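Side-chain contacts in universal stress protein (Archaeoglobus fulgidus, PDB 3LOQ), which binds adenosine monophosphate and, as a member of the universal stress protein family, probably serves in a stress response whose details are unknown: residues A[28-32]-A[33-37]; A[112-115]-A[116-120]; A[143-146]-A[147-151]. All coordinates share one frame; numbering follows the deposited sequence.

Contact 1: A[28-32]-A[33-37]; sequences PTDLS and ENSFK. With AMP (adenosine monophosphate), chain C.
Ser35 OG is held from two sides in the turn that follows strand 24-28. Thr29 OG1 donates to Ser35 OG at 2.8 Å, and Ser35 OG in turn donates to Ser32 O, also 2.8 Å away, meeting that oxygen in the carbonyl plane on a lone pair with a C=O...donor angle of 133°. The chi1 of Ser35, 78°, sets the hydroxyl between the backbone N and carbonyl carbon, turned back toward the preceding loop. The chain of bonds begins one step earlier: Leu31 N gives its hydrogen to Thr29 OG1 at 2.7 Å, an ST turn.

A second polar cluster is built round Ser32 OG. It donates to Asp30 OD2 at 2.5 Å, on the syn side and only 17° out of the carboxylate plane, and accepts from Ser35 N at 3.2 Å. The same OD2 takes Ser32 N from above its plane, which makes an Asx turn overlapping the ST turn.

Phe36 lies over this knot. Ser32 O stands 3.7 Å above one face of its ring, offset toward the rim, and the Phe36 side chain also touches Val87 and Val91 of helix 75-97.

The nucleotide sits at the other flank. Asp30 CB rests against adenine C5 of AMP at 3.4 Å, and Asn34 ND2, in the same turn, reaches ribose O3' at 2.7 Å in a bond that is weak because the N-H is badly bent. Ribose O2' donates weakly to Pro28 O.

With two donors from Ser32 on one carboxylate oxygen, the rotation of the Asp30 carboxylate is fixed by the loop itself, in a turn whose shape is set by hydroxyls and whose Asp30 CB lies against adenine.

Contact 2: A[112-115]-A[116-120]; sequences DPVV and EIIKA. With AMP (adenosine monophosphate), chain C.
Ile117 lies along the carbonyl oxygen of Pro113 in the first turn of helix 113-121, an N-capped helix of the alpha/beta fold of universal stress proteins, and the branch can be followed outward from the backbone. Its CB lies 3.4 Å from Pro113 O, the carbonyl that also accepts from Ile117 N at 2.8 Å. Next comes CG1, anti to the carbonyl carbon of its own residue (chi1 -72°), which brings it beside the same oxygen at 3.2 Å. The chain then runs on nearly straight, and CD1 is still only 3.4 Å from Pro113 O while also lying 3.8 Å from N3 of AMP. Pro28 and Val145 flank this tip, so the methyl is part of an apolar wall of the adenine pocket.

Pro113 adds to that wall from one turn earlier. Its CB and CG lie against the base, CG at 3.7 Å from N6 of AMP and CB near C5 and C6. Neither residue offers the base a polar side-chain group, so this end of the helix meets adenine by van der Waals contact.

The helix start is fixed by Asp112 at the N-cap. Its OD1 accepts from Val114 N at 2.9 Å, on the anti side of the carboxylate with a bent N-H...O angle of 132°, and its carbonyl oxygen takes the N-H of Glu116. On another side of the turn, Val114 and Ile118 touch loosely through their CG1 atoms. Glu116 is folded at chi2, -54°, and its OE1 lies 3.9 Å from Lys119 NZ, a long salt bridge one turn along the helix.

Contact 3: A[143-146]-A[147-151]; sequences GSVS and EGVLH. With AMP (adenosine monophosphate), chain C.
Ser144 and Glu147 meet at the start of helix 145-152, where Ser144 OG accepts from Glu147 N at 3.1 Å with an N-H...O angle of 160°. This is the N-cap bond, and it depends on a hydroxyl that lies anti to the backbone N of Ser144 (chi1 176°). The CB and CG of Glu147 lean on the same oxygen.

The bonds to phosphate use the same helix end. Ser144 OG donates to O1P of AMP at 2.6 Å, so one hydroxyl both caps the helix and grips the ligand. Ser146 OG also gives its hydrogen to O1P at 2.6 Å, and Ser146 N adds a third donor to that oxygen at 3.0 Å. A neighbouring phosphate oxygen, O2P, is taken by Val145 N at 2.9 Å. The phosphate thus sits at the N-terminal end of the helix, where the helix dipole would probably favour its charge.

Gly143 and Ser144 close the G-2X-G-9X-G(S/T) signature of nucleotide-binding universal stress proteins, which opens at Gly130. The glycine has positive phi, 98°, as the chain leaves the preceding helix, and its carbonyl oxygen is hydrogen-bonded to NH2 of Arg132, a residue that also reaches AMP.

One water supplies the bridging interaction: it donates to Ser146 OG at 2.7 Å and to Glu147 OE2, tying the carboxylate to the phosphate-binding hydroxyl. Met268 and Ile269 of helix 265-271 pack on the Glu147 side chain.

Van der Waals contacts occupy another side of the helix. Val145 sends CG2 to C8 of the adenine at 3.4 Å and CG1 toward the ribose O4'. That same CG1 touches Val149 CG2, one turn on, at 4.2 Å.

How the contacts relate
All three contacts are local, one a loop and two helix starts, and all reach the base of one AMP with different emphasis. Contact 3 is the buried one and alone hydrogen-bonds the phosphate, with hydroxyls and backbone N-H groups; contacts 1 and 2 are only partly buried. In 28-37 a hydroxyl-rich loop leaving strand 24-28 meets base and ribose, whereas 112-120 lends hydrocarbon to adenine. Both helix contacts begin with a side-chain cap, but only Ser144 also holds the ligand. Contacts 2 and 3 pack directly, with Ile117 CD1 and Val145 CG1 3.6 Å apart. Contact 1 touches contact 2 through Pro28, yet its nearest atoms stay about 6 Å from those of contact 3.

Contact 1: A[28-32]-A[33-37]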
ATOM      1  N   PRO A  28      -9.998   4.432  -1.268  1.00 42.34           N
ATOM      2  CA  PRO A  28     -11.114   3.817  -1.991  1.00 39.94           C
ATOM      3  C   PRO A  28     -11.920   2.953  -1.043  1.00 42.22           C
ATOM      4  O   PRO A  28     -11.338   2.365  -0.137  1.00 43.27           O
ATOM      5  CB  PRO A  28     -10.411   2.903  -3.006  1.00 38.89           C
ATOM      6  CG  PRO A  28      -8.988   3.316  -3.006  1.00 38.99           C
ATOM      7  CD  PRO A  28      -8.719   3.803  -1.621  1.00 38.52           C
ATOM      8  N   THR A  29     -13.233   2.884  -1.230  1.00 38.10           N
ATOM      9  CA  THR A  29     -14.039   1.960  -0.445  1.00 33.41           C
ATOM     10  C   THR A  29     -15.253   1.432  -1.208  1.00 37.41           C
ATOM     11  O   THR A  29     -15.966   2.183  -1.887  1.00 37.92           O
ATOM     12  CB  THR A  29     -14.503   2.579   0.893  1.00 39.85           C
ATOM     13  OG1 THR A  29     -15.357   1.649   1.576  1.00 34.10           O
ATOM     14  CG2 THR A  29     -15.252   3.887   0.654  1.00 35.78           C
ATOM     15  N   ASP A  30     -15.459   0.127  -1.104  1.00 38.07           N
ATOM     16  CA  ASP A  30     -16.690  -0.504  -1.557  1.00 41.84           C
ATOM     17  C   ASP A  30     -17.586  -0.783  -0.345  1.00 42.40           C
ATOM     18  O   ASP A  30     -18.515  -1.593  -0.410  1.00 47.24           O
ATOM     19  CB  ASP A  30     -16.366  -1.802  -2.290  1.00 36.96           C
ATOM     20  CG  ASP A  30     -15.634  -2.805  -1.402  1.00 43.76           C
ATOM     21  OD1 ASP A  30     -15.548  -3.994  -1.797  1.00 48.72           O
ATOM     22  OD2 ASP A  30     -15.163  -2.405  -0.305  1.00 40.32           O
ATOM     23  N   LEU A  31     -17.286  -0.120   0.769  1.00 42.83           N
ATOM     24  CA  LEU A  31     -18.075  -0.240   2.001  1.00 39.29           C
ATOM     25  C   LEU A  31     -17.866  -1.569   2.738  1.00 39.01           C
ATOM     26  O   LEU A  31     -18.566  -1.857   3.704  1.00 44.23           O
ATOM     27  CB  LEU A  31     -19.579  -0.063   1.718  1.00 38.90           C
ATOM     28  CG  LEU A  31     -20.007   1.128   0.869  1.00 43.33           C
ATOM     29  CD1 LEU A  31     -21.524   1.237   0.808  1.00 37.82           C
ATOM     30  CD2 LEU A  31     -19.367   2.422   1.393  1.00 41.00           C
ATOM     31  N   SER A  32     -16.927  -2.383   2.273  1.00 37.15           N
ATOM     32  CA  SER A  32     -16.694  -3.697   2.871  1.00 39.94           C
ATOM     33  C   SER A  32     -15.901  -3.541   4.160  1.00 42.63           C
ATOM     34  O   SER A  32     -15.208  -2.543   4.361  1.00 41.23           O
ATOM     35  CB  SER A  32     -15.895  -4.577   1.912  1.00 35.19           C
ATOM     36  OG  SER A  32     -14.647  -3.965   1.615  1.00 35.54           O
ATOM     37  N   GLU A  33     -15.989  -4.537   5.028  1.00 36.54           N
ATOM     38  CA  GLU A  33     -15.179  -4.520   6.230  1.00 39.63           C
ATOM     39  C   GLU A  33     -13.685  -4.401   5.871  1.00 42.29           C
ATOM     40  O   GLU A  33     -12.958  -3.614   6.475  1.00 40.19           O
ATOM     41  CB  GLU A  33     -15.452  -5.775   7.051  1.00 41.99           C
ATOM     42  CG  GLU A  33     -15.331  -5.566   8.545  1.00 58.89           C
ATOM     43  CD  GLU A  33     -16.091  -6.624   9.368  1.00 73.84           C
ATOM     44  OE1 GLU A  33     -16.821  -7.479   8.787  1.00 67.78           O
ATOM     45  OE2 GLU A  33     -15.956  -6.589  10.613  1.00 83.01           O
ATOM     46  N   ASN A  34     -13.222  -5.158   4.875  1.00 40.88           N
ATOM     47  CA  ASN A  34     -11.798  -5.104   4.528  1.00 40.60           C
ATOM     48  C   ASN A  34     -11.351  -3.711   4.080  1.00 34.04           C
ATOM     49  O   ASN A  34     -10.239  -3.276   4.385  1.00 34.38           O
ATOM     50  CB  ASN A  34     -11.376  -6.217   3.544  1.00 41.10           C
ATOM     51  CG  ASN A  34     -11.730  -5.905   2.097  1.00 47.93           C
ATOM     52  OD1 ASN A  34     -12.713  -6.430   1.556  1.00 48.05           O
ATOM     53  ND2 ASN A  34     -10.922  -5.062   1.456  1.00 38.88           N
ATOM     54  N   SER A  35     -12.239  -2.973   3.425  1.00 37.62           N
ATOM     55  CA  SER A  35     -11.885  -1.617   3.001  1.00 38.14           C
ATOM     56  C   SER A  35     -11.664  -0.639   4.173  1.00 36.46           C
ATOM     57  O   SER A  35     -10.977   0.380   4.017  1.00 40.81           O
ATOM     58  CB  SER A  35     -12.921  -1.056   2.010  1.00 37.29           C
ATOM     59  OG  SER A  35     -14.096  -0.604   2.669  1.00 38.19           O
ATOM     60  N   PHE A  36     -12.232  -0.947   5.333  1.00 36.64           N
ATOM     61  CA  PHE A  36     -12.150  -0.061   6.503  1.00 39.96           C
ATOM     62  C   PHE A  36     -10.960  -0.329   7.424  1.00 42.35           C
ATOM     63  O   PHE A  36     -10.758   0.408   8.397  1.00 41.87           O
ATOM     64  CB  PHE A  36     -13.429  -0.165   7.355  1.00 42.37           C
ATOM     65  CG  PHE A  36     -14.667   0.327   6.662  1.00 41.62           C
ATOM     66  CD1 PHE A  36     -15.922  -0.080   7.083  1.00 44.85           C
ATOM     67  CD2 PHE A  36     -14.574   1.201   5.600  1.00 35.02           C
ATOM     68  CE1 PHE A  36     -17.071   0.381   6.452  1.00 44.11           C
ATOM     69  CE2 PHE A  36     -15.712   1.665   4.967  1.00 42.81           C
ATOM     70  CZ  PHE A  36     -16.964   1.256   5.391  1.00 44.36           C
ATOM     71  N   LYS A  37     -10.211  -1.403   7.169  1.00 36.21           N
ATOM     72  CA  LYS A  37      -9.055  -1.721   8.017  1.00 34.44           C
ATOM     73  C   LYS A  37      -8.123  -0.525   8.092  1.00 37.97           C
ATOM     74  O   LYS A  37      -7.555  -0.233   9.150  1.00 40.16           O
ATOM     75  CB  LYS A  37      -8.299  -2.959   7.501  1.00 37.87           C
ATOM     76  CG  LYS A  37      -9.096  -4.242   7.572  1.00 37.56           C
ATOM     77  CD  LYS A  37      -9.470  -4.558   9.024  1.00 40.80           C
ATOM     78  CE  LYS A  37     -10.325  -5.813   9.156  1.00 48.15           C
ATOM     79  NZ  LYS A  37     -10.722  -6.038  10.575  1.00 58.01           N
TER
HETATM   80  P   AMP C 271      -9.609  -6.768  -3.955  1.00 38.57           P
HETATM   81  O1P AMP C 271      -8.231  -6.985  -4.527  1.00 42.00           O
HETATM   82  O2P AMP C 271     -10.723  -6.508  -4.952  1.00 44.35           O
HETATM   83  O3P AMP C 271      -9.967  -7.757  -2.871  1.00 43.75           O
HETATM   84  O5' AMP C 271      -9.471  -5.357  -3.184  1.00 39.07           O
HETATM   85  C5' AMP C 271     -10.582  -4.887  -2.426  1.00 28.68           C
HETATM   86  C4' AMP C 271     -10.422  -3.395  -2.303  1.00 34.28           C
HETATM   87  O4' AMP C 271     -10.675  -2.772  -3.563  1.00 41.89           O
HETATM   88  C3' AMP C 271     -11.469  -2.799  -1.400  1.00 42.36           C
HETATM   89  O3' AMP C 271     -11.006  -2.849  -0.065  1.00 39.83           O
HETATM   90  C2' AMP C 271     -11.534  -1.374  -1.886  1.00 43.31           C
HETATM   91  O2' AMP C 271     -10.433  -0.690  -1.293  1.00 46.86           O
HETATM   92  C1' AMP C 271     -11.278  -1.490  -3.374  1.00 36.93           C
HETATM   93  N9  AMP C 271     -12.585  -1.477  -4.066  1.00 38.89           N
HETATM   94  C8  AMP C 271     -13.219  -2.559  -4.558  1.00 39.11           C
HETATM   95  N7  AMP C 271     -14.402  -2.211  -5.129  1.00 39.39           N
HETATM   96  C5  AMP C 271     -14.530  -0.873  -4.996  1.00 36.90           C
HETATM   97  C6  AMP C 271     -15.533   0.137  -5.372  1.00 34.12           C
HETATM   98  N6  AMP C 271     -16.659  -0.221  -6.024  1.00 39.51           N
HETATM   99  N1  AMP C 271     -15.287   1.419  -5.053  1.00 37.12           N
HETATM  100  C2  AMP C 271     -14.166   1.790  -4.411  1.00 40.63           C
HETATM  101  N3  AMP C 271     -13.211   0.929  -4.042  1.00 38.95           N
HETATM  102  C4  AMP C 271     -13.331  -0.392  -4.308  1.00 38.33           C

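Contact 2: A[112-115]-A[116-120]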
ATOM      1  N   ASP A 112     -15.695   1.460 -13.769  1.00 50.23           N
ATOM      2  CA  ASP A 112     -14.761   0.435 -13.350  1.00 46.84           C
ATOM      3  C   ASP A 112     -14.003   0.939 -12.127  1.00 50.89           C
ATOM      4  O   ASP A 112     -13.335   1.981 -12.188  1.00 51.78           O
ATOM      5  CB  ASP A 112     -13.784   0.175 -14.499  1.00 49.74           C
ATOM      6  CG  ASP A 112     -12.862  -0.998 -14.235  1.00 63.03           C
ATOM      7  OD1 ASP A 112     -12.390  -1.170 -13.095  1.00 61.23           O
ATOM      8  OD2 ASP A 112     -12.596  -1.756 -15.187  1.00 80.41           O
ATOM      9  N   PRO A 113     -14.091   0.208 -11.004  1.00 42.82           N
ATOM     10  CA  PRO A 113     -13.388   0.739  -9.835  1.00 37.59           C
ATOM     11  C   PRO A 113     -11.901   0.969 -10.088  1.00 41.60           C
ATOM     12  O   PRO A 113     -11.378   2.003  -9.667  1.00 44.64           O
ATOM     13  CB  PRO A 113     -13.624  -0.329  -8.763  1.00 41.79           C
ATOM     14  CG  PRO A 113     -14.919  -0.992  -9.186  1.00 42.98           C
ATOM     15  CD  PRO A 113     -14.896  -0.986 -10.688  1.00 40.05           C
ATOM     16  N   VAL A 114     -11.225   0.054 -10.774  1.00 41.54           N
ATOM     17  CA  VAL A 114      -9.785   0.218 -10.972  1.00 40.03           C
ATOM     18  C   VAL A 114      -9.458   1.501 -11.733  1.00 44.46           C
ATOM     19  O   VAL A 114      -8.591   2.283 -11.325  1.00 40.28           O
ATOM     20  CB  VAL A 114      -9.148  -0.981 -11.696  1.00 40.07           C
ATOM     21  CG1 VAL A 114      -7.701  -0.660 -12.070  1.00 36.86           C
ATOM     22  CG2 VAL A 114      -9.216  -2.224 -10.827  1.00 35.54           C
ATOM     23  N   VAL A 115     -10.157   1.706 -12.842  1.00 49.10           N
ATOM     24  CA  VAL A 115      -9.973   2.901 -13.652  1.00 49.93           C
ATOM     25  C   VAL A 115     -10.309   4.162 -12.870  1.00 45.99           C
ATOM     26  O   VAL A 115      -9.577   5.139 -12.914  1.00 45.87           O
ATOM     27  CB  VAL A 115     -10.847   2.856 -14.915  1.00 55.21           C
ATOM     28  CG1 VAL A 115     -10.814   4.203 -15.644  1.00 49.50           C
ATOM     29  CG2 VAL A 115     -10.380   1.732 -15.823  1.00 52.86           C
ATOM     30  N   GLU A 116     -11.417   4.146 -12.143  1.00 50.16           N
ATOM     31  CA  GLU A 116     -11.817   5.343 -11.407  1.00 47.14           C
ATOM     32  C   GLU A 116     -10.874   5.665 -10.246  1.00 45.28           C
ATOM     33  O   GLU A 116     -10.638   6.834  -9.938  1.00 48.48           O
ATOM     34  CB  GLU A 116     -13.273   5.258 -10.939  1.00 42.58           C
ATOM     35  CG  GLU A 116     -14.292   5.154 -12.078  1.00 49.12           C
ATOM     36  CD  GLU A 116     -14.156   6.267 -13.117  1.00 56.62           C
ATOM     37  OE1 GLU A 116     -13.763   7.399 -12.754  1.00 57.98           O
ATOM     38  OE2 GLU A 116     -14.446   6.006 -14.305  1.00 63.48           O
ATOM     39  N   ILE A 117     -10.330   4.632  -9.610  1.00 41.57           N
ATOM     40  CA  ILE A 117      -9.404   4.858  -8.521  1.00 42.34           C
ATOM     41  C   ILE A 117      -8.135   5.488  -9.072  1.00 46.28           C
ATOM     42  O   ILE A 117      -7.680   6.513  -8.572  1.00 47.73           O
ATOM     43  CB  ILE A 117      -9.077   3.565  -7.720  1.00 35.71           C
ATOM     44  CG1 ILE A 117     -10.297   3.137  -6.877  1.00 35.23           C
ATOM     45  CG2 ILE A 117      -7.870   3.821  -6.811  1.00 29.54           C
ATOM     46  CD1 ILE A 117     -10.314   1.672  -6.417  1.00 30.16           C
ATOM     47  N   ILE A 118      -7.567   4.879 -10.109  1.00 51.77           N
ATOM     48  CA  ILE A 118      -6.350   5.411 -10.701  1.00 48.97           C
ATOM     49  C   ILE A 118      -6.592   6.844 -11.177  1.00 47.54           C
ATOM     50  O   ILE A 118      -5.768   7.726 -10.976  1.00 47.79           O
ATOM     51  CB  ILE A 118      -5.888   4.568 -11.897  1.00 47.85           C
ATOM     52  CG1 ILE A 118      -5.513   3.160 -11.449  1.00 41.60           C
ATOM     53  CG2 ILE A 118      -4.688   5.234 -12.581  1.00 36.68           C
ATOM     54  CD1 ILE A 118      -4.312   3.146 -10.591  1.00 44.19           C
ATOM     55  N   LYS A 119      -7.734   7.066 -11.812  1.00 46.88           N
ATOM     56  CA  LYS A 119      -8.067   8.384 -12.339  1.00 53.78           C
ATOM     57  C   LYS A 119      -7.998   9.429 -11.229  1.00 54.26           C
ATOM     58  O   LYS A 119      -7.316  10.456 -11.370  1.00 52.45           O
ATOM     59  CB  LYS A 119      -9.454   8.357 -12.990  1.00 55.40           C
ATOM     60  CG  LYS A 119      -9.849   9.630 -13.709  1.00 66.11           C
ATOM     61  CD  LYS A 119     -11.273   9.516 -14.256  1.00 79.42           C
ATOM     62  CE  LYS A 119     -11.907  10.883 -14.553  1.00 86.99           C
ATOM     63  NZ  LYS A 119     -13.406  10.796 -14.620  1.00 89.58           N
ATOM     64  N   ALA A 120      -8.691   9.143 -10.125  1.00 46.48           N
ATOM     65  CA  ALA A 120      -8.732  10.012  -8.948  1.00 47.88           C
ATOM     66  C   ALA A 120      -7.376  10.200  -8.285  1.00 47.67           C
ATOM     67  O   ALA A 120      -7.122  11.230  -7.662  1.00 52.45           O
ATOM     68  CB  ALA A 120      -9.748   9.458  -7.900  1.00 33.70           C
TER
HETATM   69  P   AMP C 271      -9.609  -6.768  -3.955  1.00 38.57           P
HETATM   70  O1P AMP C 271      -8.231  -6.985  -4.527  1.00 42.00           O
HETATM   71  O2P AMP C 271     -10.723  -6.508  -4.952  1.00 44.35           O
HETATM   72  O3P AMP C 271      -9.967  -7.757  -2.871  1.00 43.75           O
HETATM   73  O5' AMP C 271      -9.471  -5.357  -3.184  1.00 39.07           O
HETATM   74  C5' AMP C 271     -10.582  -4.887  -2.426  1.00 28.68           C
HETATM   75  C4' AMP C 271     -10.422  -3.395  -2.303  1.00 34.28           C
HETATM   76  O4' AMP C 271     -10.675  -2.772  -3.563  1.00 41.89           O
HETATM   77  C3' AMP C 271     -11.469  -2.799  -1.400  1.00 42.36           C
HETATM   78  O3' AMP C 271     -11.006  -2.849  -0.065  1.00 39.83           O
HETATM   79  C2' AMP C 271     -11.534  -1.374  -1.886  1.00 43.31           C
HETATM   80  O2' AMP C 271     -10.433  -0.690  -1.293  1.00 46.86           O
HETATM   81  C1' AMP C 271     -11.278  -1.490  -3.374  1.00 36.93           C
HETATM   82  N9  AMP C 271     -12.585  -1.477  -4.066  1.00 38.89           N
HETATM   83  C8  AMP C 271     -13.219  -2.559  -4.558  1.00 39.11           C
HETATM   84  N7  AMP C 271     -14.402  -2.211  -5.129  1.00 39.39           N
HETATM   85  C5  AMP C 271     -14.530  -0.873  -4.996  1.00 36.90           C
HETATM   86  C6  AMP C 271     -15.533   0.137  -5.372  1.00 34.12           C
HETATM   87  N6  AMP C 271     -16.659  -0.221  -6.024  1.00 39.51           N
HETATM   88  N1  AMP C 271     -15.287   1.419  -5.053  1.00 37.12           N
HETATM   89  C2  AMP C 271     -14.166   1.790  -4.411  1.00 40.63           C
HETATM   90  N3  AMP C 271     -13.211   0.929  -4.042  1.00 38.95           N
HETATM   91  C4  AMP C 271     -13.331  -0.392  -4.308  1.00 38.33           C

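Contact 3: A[143-146]-A[147-151]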
ATOM      1  N   GLY A 143     -11.806 -11.254 -10.193  1.00 36.79           N
ATOM      2  CA  GLY A 143     -11.339  -9.885 -10.267  1.00 32.50           C
ATOM      3  C   GLY A 143     -10.688  -9.459  -8.958  1.00 42.81           C
ATOM      4  O   GLY A 143     -10.991  -9.994  -7.882  1.00 46.54           O
ATOM      5  N   SER A 144      -9.784  -8.494  -9.058  1.00 34.39           N
ATOM      6  CA  SER A 144      -9.093  -7.955  -7.901  1.00 31.97           C
ATOM      7  C   SER A 144      -8.843  -6.490  -8.176  1.00 36.32           C
ATOM      8  O   SER A 144      -8.017  -6.145  -9.036  1.00 35.58           O
ATOM      9  CB  SER A 144      -7.759  -8.664  -7.696  1.00 26.96           C
ATOM     10  OG  SER A 144      -7.048  -8.080  -6.613  1.00 36.73           O
ATOM     11  N   VAL A 145      -9.584  -5.637  -7.478  1.00 33.30           N
ATOM     12  CA  VAL A 145      -9.426  -4.196  -7.589  1.00 34.82           C
ATOM     13  C   VAL A 145      -8.063  -3.770  -7.067  1.00 37.43           C
ATOM     14  O   VAL A 145      -7.428  -2.884  -7.646  1.00 40.54           O
ATOM     15  CB  VAL A 145     -10.553  -3.440  -6.852  1.00 39.45           C
ATOM     16  CG1 VAL A 145     -10.312  -1.938  -6.893  1.00 29.30           C
ATOM     17  CG2 VAL A 145     -11.916  -3.790  -7.490  1.00 33.39           C
ATOM     18  N   SER A 146      -7.587  -4.430  -6.014  1.00 35.18           N
ATOM     19  CA  SER A 146      -6.306  -4.041  -5.432  1.00 31.77           C
ATOM     20  C   SER A 146      -5.160  -4.390  -6.378  1.00 33.25           C
ATOM     21  O   SER A 146      -4.227  -3.601  -6.536  1.00 35.66           O
ATOM     22  CB  SER A 146      -6.096  -4.637  -4.025  1.00 34.81           C
ATOM     23  OG  SER A 146      -5.878  -6.040  -4.045  1.00 34.87           O
ATOM     24  N   GLU A 147      -5.231  -5.544  -7.035  1.00 33.02           N
ATOM     25  CA  GLU A 147      -4.198  -5.869  -8.024  1.00 36.07           C
ATOM     26  C   GLU A 147      -4.232  -4.934  -9.237  1.00 37.33           C
ATOM     27  O   GLU A 147      -3.187  -4.513  -9.731  1.00 39.74           O
ATOM     28  CB  GLU A 147      -4.262  -7.337  -8.452  1.00 40.38           C
ATOM     29  CG  GLU A 147      -3.689  -8.293  -7.405  1.00 51.52           C
ATOM     30  CD  GLU A 147      -2.203  -8.065  -7.119  1.00 52.98           C
ATOM     31  OE1 GLU A 147      -1.402  -8.116  -8.086  1.00 50.27           O
ATOM     32  OE2 GLU A 147      -1.838  -7.856  -5.926  1.00 53.67           O
ATOM     33  N   GLY A 148      -5.430  -4.607  -9.712  1.00 37.94           N
ATOM     34  CA  GLY A 148      -5.580  -3.654 -10.800  1.00 31.89           C
ATOM     35  C   GLY A 148      -4.924  -2.319 -10.453  1.00 36.22           C
ATOM     36  O   GLY A 148      -4.122  -1.804 -11.225  1.00 40.30           O
ATOM     37  N   VAL A 149      -5.274  -1.761  -9.296  1.00 34.66           N
ATOM     38  CA  VAL A 149      -4.706  -0.498  -8.836  1.00 37.12           C
ATOM     39  C   VAL A 149      -3.187  -0.614  -8.708  1.00 36.64           C
ATOM     40  O   VAL A 149      -2.450   0.256  -9.172  1.00 40.44           O
ATOM     41  CB  VAL A 149      -5.323  -0.052  -7.472  1.00 34.02           C
ATOM     42  CG1 VAL A 149      -4.593   1.183  -6.883  1.00 24.26           C
ATOM     43  CG2 VAL A 149      -6.779   0.247  -7.643  1.00 25.65           C
ATOM     44  N   LEU A 150      -2.727  -1.702  -8.096  1.00 38.17           N
ATOM     45  CA  LEU A 150      -1.303  -1.913  -7.883  1.00 37.20           C
ATOM     46  C   LEU A 150      -0.584  -1.965  -9.209  1.00 39.93           C
ATOM     47  O   LEU A 150       0.559  -1.529  -9.330  1.00 44.70           O
ATOM     48  CB  LEU A 150      -1.058  -3.218  -7.132  1.00 34.47           C
ATOM     49  CG  LEU A 150      -1.101  -3.108  -5.612  1.00 43.00           C
ATOM     50  CD1 LEU A 150      -1.397  -4.467  -4.978  1.00 45.29           C
ATOM     51  CD2 LEU A 150       0.205  -2.531  -5.089  1.00 41.85           C
ATOM     52  N   HIS A 151      -1.253  -2.510 -10.212  1.00 37.76           N
ATOM     53  CA  HIS A 151      -0.616  -2.651 -11.511  1.00 34.72           C
ATOM     54  C   HIS A 151      -0.443  -1.309 -12.236  1.00 35.48           C
ATOM     55  O   HIS A 151       0.585  -1.070 -12.851  1.00 33.42           O
ATOM     56  CB  HIS A 151      -1.391  -3.616 -12.408  1.00 29.90           C
ATOM     57  CG  HIS A 151      -0.628  -4.018 -13.623  1.00 35.60           C
ATOM     58  ND1 HIS A 151      -0.940  -3.547 -14.882  1.00 40.87           N
ATOM     59  CD2 HIS A 151       0.467  -4.799 -13.770  1.00 31.97           C
ATOM     60  CE1 HIS A 151      -0.086  -4.054 -15.759  1.00 38.14           C
ATOM     61  NE2 HIS A 151       0.777  -4.817 -15.109  1.00 37.07           N
TER
HETATM   62  P   AMP C 271      -9.609  -6.768  -3.955  1.00 38.57           P
HETATM   63  O1P AMP C 271      -8.231  -6.985  -4.527  1.00 42.00           O
HETATM   64  O2P AMP C 271     -10.723  -6.508  -4.952  1.00 44.35           O
HETATM   65  O3P AMP C 271      -9.967  -7.757  -2.871  1.00 43.75           O
HETATM   66  O5' AMP C 271      -9.471  -5.357  -3.184  1.00 39.07           O
HETATM   67  C5' AMP C 271     -10.582  -4.887  -2.426  1.00 28.68           C
HETATM   68  C4' AMP C 271     -10.422  -3.395  -2.303  1.00 34.28           C
HETATM   69  O4' AMP C 271     -10.675  -2.772  -3.563  1.00 41.89           O
HETATM   70  C3' AMP C 271     -11.469  -2.799  -1.400  1.00 42.36           C
HETATM   71  O3' AMP C 271     -11.006  -2.849  -0.065  1.00 39.83           O
HETATM   72  C2' AMP C 271     -11.534  -1.374  -1.886  1.00 43.31           C
HETATM   73  O2' AMP C 271     -10.433  -0.690  -1.293  1.00 46.86           O
HETATM   74  C1' AMP C 271     -11.278  -1.490  -3.374  1.00 36.93           C
HETATM   75  N9  AMP C 271     -12.585  -1.477  -4.066  1.00 38.89           N
HETATM   76  C8  AMP C 271     -13.219  -2.559  -4.558  1.00 39.11           C
HETATM   77  N7  AMP C 271     -14.402  -2.211  -5.129  1.00 39.39           N
HETATM   78  C5  AMP C 271     -14.530  -0.873  -4.996  1.00 36.90           C
HETATM   79  C6  AMP C 271     -15.533   0.137  -5.372  1.00 34.12           C
HETATM   80  N6  AMP C 271     -16.659  -0.221  -6.024  1.00 39.51           N
HETATM   81  N1  AMP C 271     -15.287   1.419  -5.053  1.00 37.12           N
HETATM   82  C2  AMP C 271     -14.166   1.790  -4.411  1.00 40.63           C
HETATM   83  N3  AMP C 271     -13.211   0.929  -4.042  1.00 38.95           N
HETATM   84  C4  AMP C 271     -13.331  -0.392  -4.308  1.00 38.33           C
HETATM   85  O   HOH W   1      -3.671  -7.328  -3.343  1.00 37.23           O